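Local coordinates for protein motility-associated killing factor MakB (Vibrio cholerae serotype O1, PDB 6W1W) that probably acts as one component of a three-part cytotoxin whose proteins resemble alpha-pore-forming toxins, at residues I77-N82 with L285-E290; P7-A12 with S320-T325; M160-T165 with T243-L248. All coordinates share one frame; numbering follows the deposited sequence.

Contacts 1 and 2 belong to one packed region of the helical body, with centres 11 Å apart. They touch directly: L286 CD1 of contact 1 lies 3.4 Å from P7 CB of contact 2, and W287 CZ3 reaches W323 CH2 at 4.0 Å. Contact 3 is on the other side of the chain's centre; its nearest atoms are about 36 Å from those of contact 1 and about 37 Å from those of contact 2. In sequence the three are nested: contact 2 closes the widest loop, contact 1 lies inside it, and contact 3 lies inside both. Contact 2 brings the start of the chain against helix 316-333, beside contact 1, while the segment carrying the sheet's first two strands is enclosed by contact 3.

Contact 1 (I77-N82 with L285-E290)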
ATOM      1  N   ILE A  77      -1.821 -11.457  -9.104  1.00130.75           N
ATOM      2  CA  ILE A  77      -0.614 -11.757  -9.871  1.00140.51           C
ATOM      3  C   ILE A  77      -0.865 -12.945 -10.788  1.00139.75           C
ATOM      4  O   ILE A  77      -0.711 -12.856 -12.011  1.00152.76           O
ATOM      5  CB  ILE A  77       0.575 -12.025  -8.929  1.00143.63           C
ATOM      6  CG1 ILE A  77       1.041 -10.737  -8.242  1.00143.99           C
ATOM      7  CG2 ILE A  77       1.725 -12.698  -9.686  1.00127.09           C
ATOM      8  CD1 ILE A  77       1.963  -9.887  -9.071  1.00134.76           C
ATOM      9  N   THR A  78      -1.278 -14.074 -10.206  1.00120.79           N
ATOM     10  CA  THR A  78      -1.452 -15.294 -10.984  1.00130.74           C
ATOM     11  C   THR A  78      -2.616 -15.205 -11.967  1.00128.58           C
ATOM     12  O   THR A  78      -2.667 -15.997 -12.916  1.00132.57           O
ATOM     13  CB  THR A  78      -1.645 -16.491 -10.049  1.00142.14           C
ATOM     14  OG1 THR A  78      -1.433 -17.708 -10.774  1.00147.54           O
ATOM     15  CG2 THR A  78      -3.052 -16.503  -9.465  1.00147.85           C
ATOM     16  N   SER A  79      -3.543 -14.260 -11.777  1.00110.00           N
ATOM     17  CA  SER A  79      -4.681 -14.165 -12.687  1.00109.14           C
ATOM     18  C   SER A  79      -4.247 -13.726 -14.080  1.00132.26           C
ATOM     19  O   SER A  79      -4.830 -14.169 -15.078  1.00134.03           O
ATOM     20  CB  SER A  79      -5.737 -13.211 -12.127  1.00 95.88           C
ATOM     21  OG  SER A  79      -5.304 -11.865 -12.166  1.00114.53           O
ATOM     22  N   PHE A  80      -3.226 -12.872 -14.171  1.00135.02           N
ATOM     23  CA  PHE A  80      -2.729 -12.443 -15.473  1.00114.88           C
ATOM     24  C   PHE A  80      -1.704 -13.416 -16.041  1.00112.11           C
ATOM     25  O   PHE A  80      -1.573 -13.525 -17.267  1.00104.03           O
ATOM     26  CB  PHE A  80      -2.125 -11.041 -15.372  1.00104.52           C
ATOM     27  CG  PHE A  80      -3.150  -9.947 -15.268  1.00108.25           C
ATOM     28  CD1 PHE A  80      -3.645  -9.556 -14.034  1.00108.44           C
ATOM     29  CD2 PHE A  80      -3.615  -9.307 -16.405  1.00112.25           C
ATOM     30  CE1 PHE A  80      -4.589  -8.548 -13.936  1.00111.33           C
ATOM     31  CE2 PHE A  80      -4.556  -8.299 -16.312  1.00110.07           C
ATOM     32  CZ  PHE A  80      -5.043  -7.920 -15.075  1.00108.24           C
ATOM     33  N   ILE A  81      -0.976 -14.127 -15.179  1.00107.64           N
ATOM     34  CA  ILE A  81      -0.006 -15.105 -15.657  1.00121.63           C
ATOM     35  C   ILE A  81      -0.710 -16.342 -16.198  1.00140.89           C
ATOM     36  O   ILE A  81      -0.421 -16.806 -17.307  1.00148.75           O
ATOM     37  CB  ILE A  81       0.987 -15.463 -14.536  1.00120.68           C
ATOM     38  CG1 ILE A  81       1.849 -14.250 -14.184  1.00132.97           C
ATOM     39  CG2 ILE A  81       1.855 -16.639 -14.949  1.00107.47           C
ATOM     40  CD1 ILE A  81       2.831 -14.511 -13.066  1.00133.22           C
ATOM     41  N   ASN A  82      -1.650 -16.893 -15.424  1.00142.57           N
ATOM     42  CA  ASN A  82      -2.377 -18.077 -15.871  1.00141.06           C
ATOM     43  C   ASN A  82      -3.216 -17.787 -17.111  1.00126.89           C
ATOM     44  O   ASN A  82      -3.360 -18.657 -17.980  1.00126.38           O
ATOM     45  CB  ASN A  82      -3.259 -18.613 -14.739  1.00146.48           C
ATOM     46  CG  ASN A  82      -4.142 -19.775 -15.177  1.00150.52           C
ATOM     47  OD1 ASN A  82      -3.654 -20.878 -15.434  1.00153.76           O
ATOM     48  ND2 ASN A  82      -5.449 -19.537 -15.245  1.00134.83           N
ATOM     49  N   LEU A 285     -12.780  -3.949 -14.718  1.00112.95           N
ATOM     50  CA  LEU A 285     -13.251  -3.520 -16.029  1.00112.65           C
ATOM     51  C   LEU A 285     -12.330  -4.004 -17.140  1.00109.15           C
ATOM     52  O   LEU A 285     -12.780  -4.203 -18.273  1.00104.58           O
ATOM     53  CB  LEU A 285     -13.383  -1.997 -16.069  1.00112.91           C
ATOM     54  CG  LEU A 285     -13.800  -1.369 -17.403  1.00121.59           C
ATOM     55  CD1 LEU A 285     -15.185  -1.844 -17.826  1.00119.55           C
ATOM     56  CD2 LEU A 285     -13.745   0.151 -17.333  1.00129.49           C
ATOM     57  N   LEU A 286     -11.044  -4.203 -16.836  1.00111.50           N
ATOM     58  CA  LEU A 286     -10.119  -4.719 -17.839  1.00113.42           C
ATOM     59  C   LEU A 286     -10.526  -6.115 -18.288  1.00120.22           C
ATOM     60  O   LEU A 286     -10.563  -6.409 -19.489  1.00119.51           O
ATOM     61  CB  LEU A 286      -8.692  -4.728 -17.294  1.00109.85           C
ATOM     62  CG  LEU A 286      -7.680  -5.278 -18.299  1.00107.44           C
ATOM     63  CD1 LEU A 286      -7.797  -4.486 -19.579  1.00109.48           C
ATOM     64  CD2 LEU A 286      -6.261  -5.227 -17.753  1.00 99.77           C
ATOM     65  N   TRP A 287     -10.830  -6.995 -17.330  1.00119.49           N
ATOM     66  CA  TRP A 287     -11.350  -8.311 -17.678  1.00109.45           C
ATOM     67  C   TRP A 287     -12.737  -8.220 -18.307  1.00107.79           C
ATOM     68  O   TRP A 287     -13.066  -9.009 -19.200  1.00101.81           O
ATOM     69  CB  TRP A 287     -11.416  -9.201 -16.441  1.00 94.65           C
ATOM     70  CG  TRP A 287     -10.112  -9.514 -15.780  1.00 84.37           C
ATOM     71  CD1 TRP A 287      -9.742  -9.180 -14.510  1.00 98.41           C
ATOM     72  CD2 TRP A 287      -9.025 -10.260 -16.332  1.00 81.74           C
ATOM     73  NE1 TRP A 287      -8.484  -9.663 -14.241  1.00 92.05           N
ATOM     74  CE2 TRP A 287      -8.022 -10.331 -15.345  1.00 87.89           C
ATOM     75  CE3 TRP A 287      -8.797 -10.870 -17.568  1.00 87.39           C
ATOM     76  CZ2 TRP A 287      -6.812 -10.984 -15.555  1.00 94.51           C
ATOM     77  CZ3 TRP A 287      -7.594 -11.521 -17.776  1.00 95.38           C
ATOM     78  CH2 TRP A 287      -6.617 -11.570 -16.775  1.00100.11           C
ATOM     79  N   GLN A 288     -13.557  -7.266 -17.858  1.00 97.11           N
ATOM     80  CA  GLN A 288     -14.956  -7.221 -18.271  1.00102.14           C
ATOM     81  C   GLN A 288     -15.082  -6.977 -19.770  1.00110.64           C
ATOM     82  O   GLN A 288     -15.616  -7.817 -20.504  1.00113.46           O
ATOM     83  CB  GLN A 288     -15.709  -6.154 -17.467  1.00114.41           C
ATOM     84  CG  GLN A 288     -17.105  -5.818 -17.989  1.00120.80           C
ATOM     85  CD  GLN A 288     -18.020  -7.027 -18.090  1.00124.36           C
ATOM     86  OE1 GLN A 288     -17.872  -8.006 -17.358  1.00111.68           O
ATOM     87  NE2 GLN A 288     -18.975  -6.961 -19.008  1.00123.45           N
ATOM     88  N   ASP A 289     -14.583  -5.835 -20.254  1.00122.88           N
ATOM     89  CA  ASP A 289     -14.650  -5.578 -21.689  1.00118.11           C
ATOM     90  C   ASP A 289     -13.717  -6.486 -22.486  1.00101.75           C
ATOM     91  O   ASP A 289     -13.771  -6.467 -23.720  1.00 95.89           O
ATOM     92  CB  ASP A 289     -14.363  -4.100 -21.991  1.00119.38           C
ATOM     93  CG  ASP A 289     -12.980  -3.657 -21.552  1.00128.04           C
ATOM     94  OD1 ASP A 289     -12.262  -4.449 -20.909  1.00137.77           O
ATOM     95  OD2 ASP A 289     -12.608  -2.505 -21.862  1.00126.42           O
ATOM     96  N   GLU A 290     -12.876  -7.279 -21.812  1.00101.45           N
ATOM     97  CA  GLU A 290     -12.167  -8.368 -22.477  1.00107.99           C
ATOM     98  C   GLU A 290     -13.075  -9.579 -22.656  1.00121.31           C
ATOM     99  O   GLU A 290     -12.989 -10.287 -23.667  1.00121.57           O
ATOM    100  CB  GLU A 290     -10.922  -8.753 -21.675  1.00116.43           C
ATOM    101  CG  GLU A 290      -9.987  -9.708 -22.396  1.00121.05           C
ATOM    102  CD  GLU A 290      -9.431  -9.114 -23.673  1.00123.40           C
ATOM    103  OE1 GLU A 290      -9.129  -7.900 -23.683  1.00108.97           O
ATOM    104  OE2 GLU A 290      -9.311  -9.858 -24.669  1.00131.85           O
TER
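F80 and W287 meet between helix 69-90 and helix 276-302, two members of the elongated helical bundle that forms the body of this protein, much as in alpha-pore-forming toxins. The two short segments run in the same general direction, inclined at 29°, with their axes 13.2 Å apart. At that spacing the gap is filled mainly by long side chains, two of them aromatic.

The aromatic pair carries most of the contact. W287 sends the benzo part of its indole over one face of F80, with CZ2 3.4 Å above the plane and close to the ring centre. The planes are tilted by 33° and the centroids are 4.4 Å apart, an oblique pairing. Both residues turn CG anti to their own carbonyl carbon, beside the backbone N; at W287 (chi1 -63°) this directs the indole across toward helix 69-90, while F80 starts out more tangentially and only its far end swings closer. The large indole has further neighbours in the bundle: Y83 meets it edge-to-face, and L114 and N117 of helix 100-151 also touch it.

Aliphatic packing comes from L286, whose CD2 arrives at the edge of the F80 ring, near its plane, with L286 CD2 3.8 Å from F80 CE2. A branched leucine suits this spot, since one methyl can reach the phenyl rim while the other, CD1, packs on P7.

The polar contribution is slight. S79 is small enough to let the indole approach its backbone, and its buried hydroxyl is satisfied within its own helix by I76 O. Its carbonyl also borders the tryptophan: S79 O lies 3.6 Å from W287 CH2.

Contact 2 (P7-A12 with S320-T325); sequences PNVDTA and SASWKT
P7 lies over one face of the W323 indole, offset toward the rim of the ring system; P7 CD lies 3.4 Å from W323 CZ2. The two side chains run roughly perpendicular to each other, and the CD corner of the proline rests over the indole face. A compact apolar ring with no backbone N-H to satisfy suits this place. Beside them V9 divides its two methyls: V9 CG2 meets S322 CB at 3.6 Å, and V9 CG1 meets T325 CG2 at 3.7 Å. Beta-branching suits V9, because one short side chain covers two positions one turn apart on the facing helix.

Next come the bonds that fix these groups. N8 is the N-cap of helix 9-35, and N8 OD1 accepts from T11 N on a lone pair at 2.8 Å, with the T11 hydroxyl as a second donor from above the carbonyl plane. T325 OG1 bonds to A321 O, leaving CG2 toward V9; S322 OG bonds to I318 O, and W323 NE1 donates to L5 O.

The capped start of helix 9-35 thus packs on helix 316-333 of the helical body, where Y83 and F87 of helix 69-90 also meet W323, and helix 276-302 borders it too.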
ATOM      1  N   PRO A   7      -5.824  -6.227 -24.250  1.00101.45           N
ATOM      2  CA  PRO A   7      -5.990  -4.802 -23.941  1.00109.69           C
ATOM      3  C   PRO A   7      -4.856  -3.972 -24.527  1.00119.65           C
ATOM      4  O   PRO A   7      -3.885  -4.491 -25.078  1.00125.64           O
ATOM      5  CB  PRO A   7      -5.957  -4.772 -22.414  1.00109.88           C
ATOM      6  CG  PRO A   7      -5.121  -5.948 -22.037  1.00 97.98           C
ATOM      7  CD  PRO A   7      -5.380  -7.002 -23.079  1.00 95.11           C
ATOM      8  N   ASN A   8      -5.000  -2.654 -24.405  1.00124.18           N
ATOM      9  CA  ASN A   8      -3.915  -1.743 -24.760  1.00125.27           C
ATOM     10  C   ASN A   8      -2.785  -1.922 -23.753  1.00117.87           C
ATOM     11  O   ASN A   8      -2.932  -1.571 -22.577  1.00118.52           O
ATOM     12  CB  ASN A   8      -4.408  -0.300 -24.782  1.00127.57           C
ATOM     13  CG  ASN A   8      -3.319   0.680 -25.182  1.00146.13           C
ATOM     14  OD1 ASN A   8      -2.537   1.129 -24.344  1.00166.61           O
ATOM     15  ND2 ASN A   8      -3.269   1.024 -26.464  1.00144.58           N
ATOM     16  N   VAL A   9      -1.656  -2.466 -24.216  1.00105.09           N
ATOM     17  CA  VAL A   9      -0.594  -2.892 -23.307  1.00106.18           C
ATOM     18  C   VAL A   9      -0.103  -1.727 -22.462  1.00 99.10           C
ATOM     19  O   VAL A   9       0.240  -1.896 -21.285  1.00 92.28           O
ATOM     20  CB  VAL A   9       0.559  -3.539 -24.095  1.00102.07           C
ATOM     21  CG1 VAL A   9       1.519  -4.246 -23.141  1.00 93.85           C
ATOM     22  CG2 VAL A   9       0.012  -4.505 -25.136  1.00101.49           C
ATOM     23  N   ASP A  10      -0.072  -0.525 -23.037  1.00106.36           N
ATOM     24  CA  ASP A  10       0.319   0.645 -22.261  1.00134.72           C
ATOM     25  C   ASP A  10      -0.719   0.955 -21.188  1.00130.23           C
ATOM     26  O   ASP A  10      -0.380   1.106 -20.008  1.00124.11           O
ATOM     27  CB  ASP A  10       0.535   1.842 -23.187  1.00148.94           C
ATOM     28  CG  ASP A  10       1.932   2.425 -23.065  1.00152.95           C
ATOM     29  OD1 ASP A  10       2.406   2.607 -21.923  1.00146.52           O
ATOM     30  OD2 ASP A  10       2.561   2.688 -24.112  1.00153.91           O
ATOM     31  N   THR A  11      -1.996   1.036 -21.574  1.00136.52           N
ATOM     32  CA  THR A  11      -3.039   1.331 -20.596  1.00139.15           C
ATOM     33  C   THR A  11      -3.188   0.204 -19.580  1.00123.01           C
ATOM     34  O   THR A  11      -3.564   0.454 -18.429  1.00115.06           O
ATOM     35  CB  THR A  11      -4.372   1.585 -21.301  1.00132.77           C
ATOM     36  OG1 THR A  11      -4.147   2.355 -22.485  1.00140.45           O
ATOM     37  CG2 THR A  11      -5.314   2.356 -20.387  1.00129.60           C
ATOM     38  N   ALA A  12      -2.891  -1.033 -19.983  1.00105.22           N
ATOM     39  CA  ALA A  12      -2.990  -2.164 -19.068  1.00105.28           C
ATOM     40  C   ALA A  12      -1.921  -2.094 -17.986  1.00116.37           C
ATOM     41  O   ALA A  12      -2.216  -2.257 -16.796  1.00106.80           O
ATOM     42  CB  ALA A  12      -2.887  -3.475 -19.851  1.00108.75           C
ATOM     43  N   SER A 320      -1.771 -12.606 -28.533  1.00117.69           N
ATOM     44  CA  SER A 320      -1.031 -13.405 -27.560  1.00118.38           C
ATOM     45  C   SER A 320       0.333 -12.801 -27.258  1.00128.01           C
ATOM     46  O   SER A 320       0.824 -12.913 -26.129  1.00132.22           O
ATOM     47  CB  SER A 320      -0.882 -14.842 -28.061  1.00119.10           C
ATOM     48  OG  SER A 320       0.062 -14.921 -29.114  1.00114.72           O
ATOM     49  N   ALA A 321       0.953 -12.155 -28.247  1.00140.56           N
ATOM     50  CA  ALA A 321       2.223 -11.479 -28.001  1.00130.51           C
ATOM     51  C   ALA A 321       2.059 -10.323 -27.027  1.00140.05           C
ATOM     52  O   ALA A 321       2.991 -10.007 -26.276  1.00157.66           O
ATOM     53  CB  ALA A 321       2.823 -10.983 -29.315  1.00119.22           C
ATOM     54  N   SER A 322       0.888  -9.682 -27.023  1.00128.80           N
ATOM     55  CA  SER A 322       0.614  -8.627 -26.056  1.00122.75           C
ATOM     56  C   SER A 322       0.335  -9.190 -24.668  1.00115.99           C
ATOM     57  O   SER A 322       0.668  -8.549 -23.664  1.00118.69           O
ATOM     58  CB  SER A 322      -0.562  -7.772 -26.528  1.00119.50           C
ATOM     59  OG  SER A 322      -0.277  -7.156 -27.770  1.00123.95           O
ATOM     60  N   TRP A 323      -0.276 -10.375 -24.589  1.00108.80           N
ATOM     61  CA  TRP A 323      -0.449 -11.018 -23.291  1.00116.46           C
ATOM     62  C   TRP A 323       0.884 -11.469 -22.717  1.00126.25           C
ATOM     63  O   TRP A 323       1.065 -11.463 -21.492  1.00122.07           O
ATOM     64  CB  TRP A 323      -1.416 -12.202 -23.396  1.00112.24           C
ATOM     65  CG  TRP A 323      -2.831 -11.750 -23.491  1.00113.41           C
ATOM     66  CD1 TRP A 323      -3.638 -11.785 -24.592  1.00110.80           C
ATOM     67  CD2 TRP A 323      -3.602 -11.148 -22.447  1.00103.29           C
ATOM     68  NE1 TRP A 323      -4.866 -11.251 -24.293  1.00107.17           N
ATOM     69  CE2 TRP A 323      -4.870 -10.852 -22.981  1.00102.02           C
ATOM     70  CE3 TRP A 323      -3.344 -10.834 -21.110  1.00100.11           C
ATOM     71  CZ2 TRP A 323      -5.878 -10.264 -22.223  1.00101.15           C
ATOM     72  CZ3 TRP A 323      -4.345 -10.247 -20.362  1.00 95.54           C
ATOM     73  CH2 TRP A 323      -5.595  -9.969 -20.919  1.00 89.46           C
ATOM     74  N   LYS A 324       1.828 -11.853 -23.578  1.00126.69           N
ATOM     75  CA  LYS A 324       3.155 -12.218 -23.096  1.00122.43           C
ATOM     76  C   LYS A 324       3.852 -11.018 -22.470  1.00119.71           C
ATOM     77  O   LYS A 324       4.562 -11.159 -21.467  1.00118.10           O
ATOM     78  CB  LYS A 324       3.992 -12.798 -24.238  1.00129.45           C
ATOM     79  CG  LYS A 324       5.276 -13.485 -23.785  1.00143.69           C
ATOM     80  CD  LYS A 324       4.987 -14.603 -22.793  1.00146.42           C
ATOM     81  CE  LYS A 324       6.248 -15.371 -22.421  1.00148.30           C
ATOM     82  NZ  LYS A 324       7.278 -14.498 -21.792  1.00146.51           N
ATOM     83  N   THR A 325       3.647  -9.826 -23.038  1.00121.94           N
ATOM     84  CA  THR A 325       4.216  -8.616 -22.453  1.00121.79           C
ATOM     85  C   THR A 325       3.589  -8.319 -21.094  1.00117.56           C
ATOM     86  O   THR A 325       4.289  -7.932 -20.150  1.00119.94           O
ATOM     87  CB  THR A 325       4.032  -7.432 -23.410  1.00118.97           C
ATOM     88  OG1 THR A 325       4.630  -7.731 -24.682  1.00106.93           O
ATOM     89  CG2 THR A 325       4.679  -6.178 -22.845  1.00117.45           C
TER

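Contact 3 (M160-T165 with T243-L248); sequences MVRIAT and TQLQTL
L245 overlaps the surface of helix 157-176 at R162 and I163, with its CD1 methyl lying 3.6 Å from the backbone carbonyl R162 O. Its other methyl, CD2, comes across the R162 side chain, where CB and CD are the nearest carbons. The two side chains run roughly perpendicular, so the leucine fork spans the base of the arginine. Arginine suits this border position: its aliphatic carbons can shelter the leucine, while the extended chain from CG to NE carries the charged end farther out along an exposed flank.

I163 and L245 lie side by side, pointing oppositely. Here the backbones come close, 6.0 Å between I163 CA and L245 CA. The isoleucine starts tangentially, but with CG1 beside the backbone N (chi1 -64°) and its outer bond extended (chi2 -179°), I163 CG1 reaches L245 CB at 3.8 Å and CD1 approaches both L245 O and Q246 CA.

This meeting place is where helix 233-245 ends, and the chain turns through a type I beta turn, L245 to L248, before helix 251-270 begins. The chain between the two segments carries the antiparallel strands 193-203 and 209-220, and Q246 reaches back to G202 of the former. The turn is held by L248 N donating to L245 O at 3.2 Å, and the T247 hydroxyl bonds to Q244 O.

Q246 meets I163 nearly at right angles, with Q246 CG 4.1 Å from I163 CG2. A glutamine serves well at this buried exit from the helix: its methylene carbons pack on isoleucine, and its NE2 makes weak hydrogen bonds to G202 O and Q254 OE1.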
ATOM      1  N   MET A 160       1.595  22.353  22.391  1.00113.31           N
ATOM      2  CA  MET A 160       1.379  20.989  21.923  1.00108.52           C
ATOM      3  C   MET A 160       1.108  20.930  20.425  1.00100.02           C
ATOM      4  O   MET A 160       1.489  19.956  19.767  1.00 97.07           O
ATOM      5  CB  MET A 160       0.233  20.338  22.694  1.00127.05           C
ATOM      6  CG  MET A 160       0.604  19.903  24.096  1.00129.50           C
ATOM      7  SD  MET A 160      -0.736  19.021  24.912  1.00130.67           S
ATOM      8  CE  MET A 160      -2.072  20.202  24.752  1.00123.11           C
ATOM      9  N   VAL A 161       0.440  21.945  19.868  1.00100.63           N
ATOM     10  CA  VAL A 161       0.211  21.962  18.425  1.00100.64           C
ATOM     11  C   VAL A 161       1.538  21.993  17.680  1.00118.52           C
ATOM     12  O   VAL A 161       1.700  21.340  16.641  1.00112.32           O
ATOM     13  CB  VAL A 161      -0.689  23.148  18.032  1.00101.89           C
ATOM     14  CG1 VAL A 161      -0.882  23.195  16.518  1.00101.10           C
ATOM     15  CG2 VAL A 161      -2.030  23.056  18.735  1.00118.59           C
ATOM     16  N   ARG A 162       2.515  22.740  18.206  1.00113.22           N
ATOM     17  CA  ARG A 162       3.815  22.821  17.547  1.00119.95           C
ATOM     18  C   ARG A 162       4.535  21.479  17.571  1.00119.69           C
ATOM     19  O   ARG A 162       5.155  21.083  16.578  1.00123.63           O
ATOM     20  CB  ARG A 162       4.674  23.900  18.207  1.00118.68           C
ATOM     21  CG  ARG A 162       4.043  25.279  18.207  1.00106.24           C
ATOM     22  CD  ARG A 162       5.003  26.344  18.709  1.00104.51           C
ATOM     23  NE  ARG A 162       4.283  27.521  19.183  1.00107.29           N
ATOM     24  CZ  ARG A 162       4.168  27.861  20.463  1.00120.52           C
ATOM     25  NH1 ARG A 162       4.746  27.120  21.401  1.00108.00           N
ATOM     26  NH2 ARG A 162       3.486  28.951  20.803  1.00111.61           N
ATOM     27  N   ILE A 163       4.464  20.767  18.696  1.00104.89           N
ATOM     28  CA  ILE A 163       5.138  19.476  18.786  1.00 98.40           C
ATOM     29  C   ILE A 163       4.481  18.462  17.857  1.00102.02           C
ATOM     30  O   ILE A 163       5.166  17.664  17.206  1.00100.22           O
ATOM     31  CB  ILE A 163       5.157  18.985  20.243  1.00107.96           C
ATOM     32  CG1 ILE A 163       5.975  19.939  21.112  1.00104.53           C
ATOM     33  CG2 ILE A 163       5.722  17.574  20.322  1.00 92.93           C
ATOM     34  CD1 ILE A 163       6.053  19.516  22.555  1.00108.71           C
ATOM     35  N   ALA A 164       3.149  18.474  17.775  1.00114.17           N
ATOM     36  CA  ALA A 164       2.465  17.544  16.880  1.00118.23           C
ATOM     37  C   ALA A 164       2.682  17.911  15.416  1.00122.22           C
ATOM     38  O   ALA A 164       2.756  17.021  14.559  1.00113.13           O
ATOM     39  CB  ALA A 164       0.971  17.494  17.205  1.00107.18           C
ATOM     40  N   THR A 165       2.798  19.208  15.114  1.00115.06           N
ATOM     41  CA  THR A 165       3.035  19.640  13.740  1.00104.91           C
ATOM     42  C   THR A 165       4.457  19.330  13.291  1.00110.52           C
ATOM     43  O   THR A 165       4.686  19.048  12.108  1.00 89.90           O
ATOM     44  CB  THR A 165       2.760  21.140  13.594  1.00102.93           C
ATOM     45  OG1 THR A 165       1.520  21.470  14.234  1.00 96.23           O
ATOM     46  CG2 THR A 165       2.688  21.539  12.127  1.00 95.45           C
ATOM     47  N   THR A 243      13.520  18.941  19.041  1.00111.32           N
ATOM     48  CA  THR A 243      14.233  18.959  20.316  1.00123.37           C
ATOM     49  C   THR A 243      13.957  20.241  21.092  1.00124.69           C
ATOM     50  O   THR A 243      13.777  20.215  22.317  1.00107.31           O
ATOM     51  CB  THR A 243      15.738  18.804  20.073  1.00123.25           C
ATOM     52  OG1 THR A 243      16.011  17.506  19.530  1.00123.56           O
ATOM     53  CG2 THR A 243      16.522  18.989  21.369  1.00106.82           C
ATOM     54  N   GLN A 244      13.915  21.373  20.389  1.00110.06           N
ATOM     55  CA  GLN A 244      13.640  22.646  21.043  1.00111.24           C
ATOM     56  C   GLN A 244      12.211  22.702  21.560  1.00110.65           C
ATOM     57  O   GLN A 244      11.962  23.193  22.668  1.00112.65           O
ATOM     58  CB  GLN A 244      13.897  23.798  20.070  1.00140.17           C
ATOM     59  CG  GLN A 244      14.835  24.870  20.594  1.00143.78           C
ATOM     60  CD  GLN A 244      16.191  24.313  20.968  1.00138.13           C
ATOM     61  OE1 GLN A 244      16.777  24.705  21.976  1.00132.19           O
ATOM     62  NE2 GLN A 244      16.701  23.391  20.154  1.00133.10           N
ATOM     63  N   LEU A 245      11.258  22.202  20.773  1.00126.60           N
ATOM     64  CA  LEU A 245       9.857  22.311  21.160  1.00115.63           C
ATOM     65  C   LEU A 245       9.529  21.420  22.356  1.00109.86           C
ATOM     66  O   LEU A 245       8.736  21.808  23.221  1.00108.01           O
ATOM     67  CB  LEU A 245       8.968  21.966  19.968  1.00110.06           C
ATOM     68  CG  LEU A 245       9.077  22.927  18.778  1.00107.48           C
ATOM     69  CD1 LEU A 245       8.293  22.424  17.576  1.00105.47           C
ATOM     70  CD2 LEU A 245       8.605  24.309  19.176  1.00111.01           C
ATOM     71  N   GLN A 246      10.140  20.233  22.431  1.00111.00           N
ATOM     72  CA  GLN A 246       9.838  19.276  23.493  1.00126.12           C
ATOM     73  C   GLN A 246      10.481  19.660  24.820  1.00122.08           C
ATOM     74  O   GLN A 246      10.587  18.829  25.726  1.00118.07           O
ATOM     75  CB  GLN A 246      10.297  17.871  23.107  1.00100.83           C
ATOM     76  CG  GLN A 246       9.429  17.150  22.106  1.00 97.89           C
ATOM     77  CD  GLN A 246       9.908  15.735  21.902  1.00 95.54           C
ATOM     78  OE1 GLN A 246       9.954  15.231  20.780  1.00 98.19           O
ATOM     79  NE2 GLN A 246      10.285  15.086  22.995  1.00 96.01           N
ATOM     80  N   THR A 247      10.933  20.904  24.938  1.00114.66           N
ATOM     81  CA  THR A 247      11.473  21.416  26.184  1.00122.32           C
ATOM     82  C   THR A 247      10.617  22.517  26.782  1.00124.97           C
ATOM     83  O   THR A 247      10.879  22.940  27.912  1.00124.30           O
ATOM     84  CB  THR A 247      12.903  21.937  25.972  1.00122.37           C
ATOM     85  OG1 THR A 247      12.896  22.971  24.978  1.00118.85           O
ATOM     86  CG2 THR A 247      13.831  20.804  25.526  1.00112.58           C
ATOM     87  N   LEU A 248       9.601  22.981  26.060  1.00130.11           N
ATOM     88  CA  LEU A 248       8.700  24.015  26.538  1.00144.91           C
ATOM     89  C   LEU A 248       7.409  23.456  27.120  1.00141.38           C
ATOM     90  O   LEU A 248       6.611  24.223  27.666  1.00145.88           O
ATOM     91  CB  LEU A 248       8.374  24.984  25.395  1.00141.74           C
ATOM     92  CG  LEU A 248       9.585  25.332  24.524  1.00127.14           C
ATOM     93  CD1 LEU A 248       9.137  26.010  23.243  1.00118.48           C
ATOM     94  CD2 LEU A 248      10.567  26.206  25.290  1.00121.91           C
TER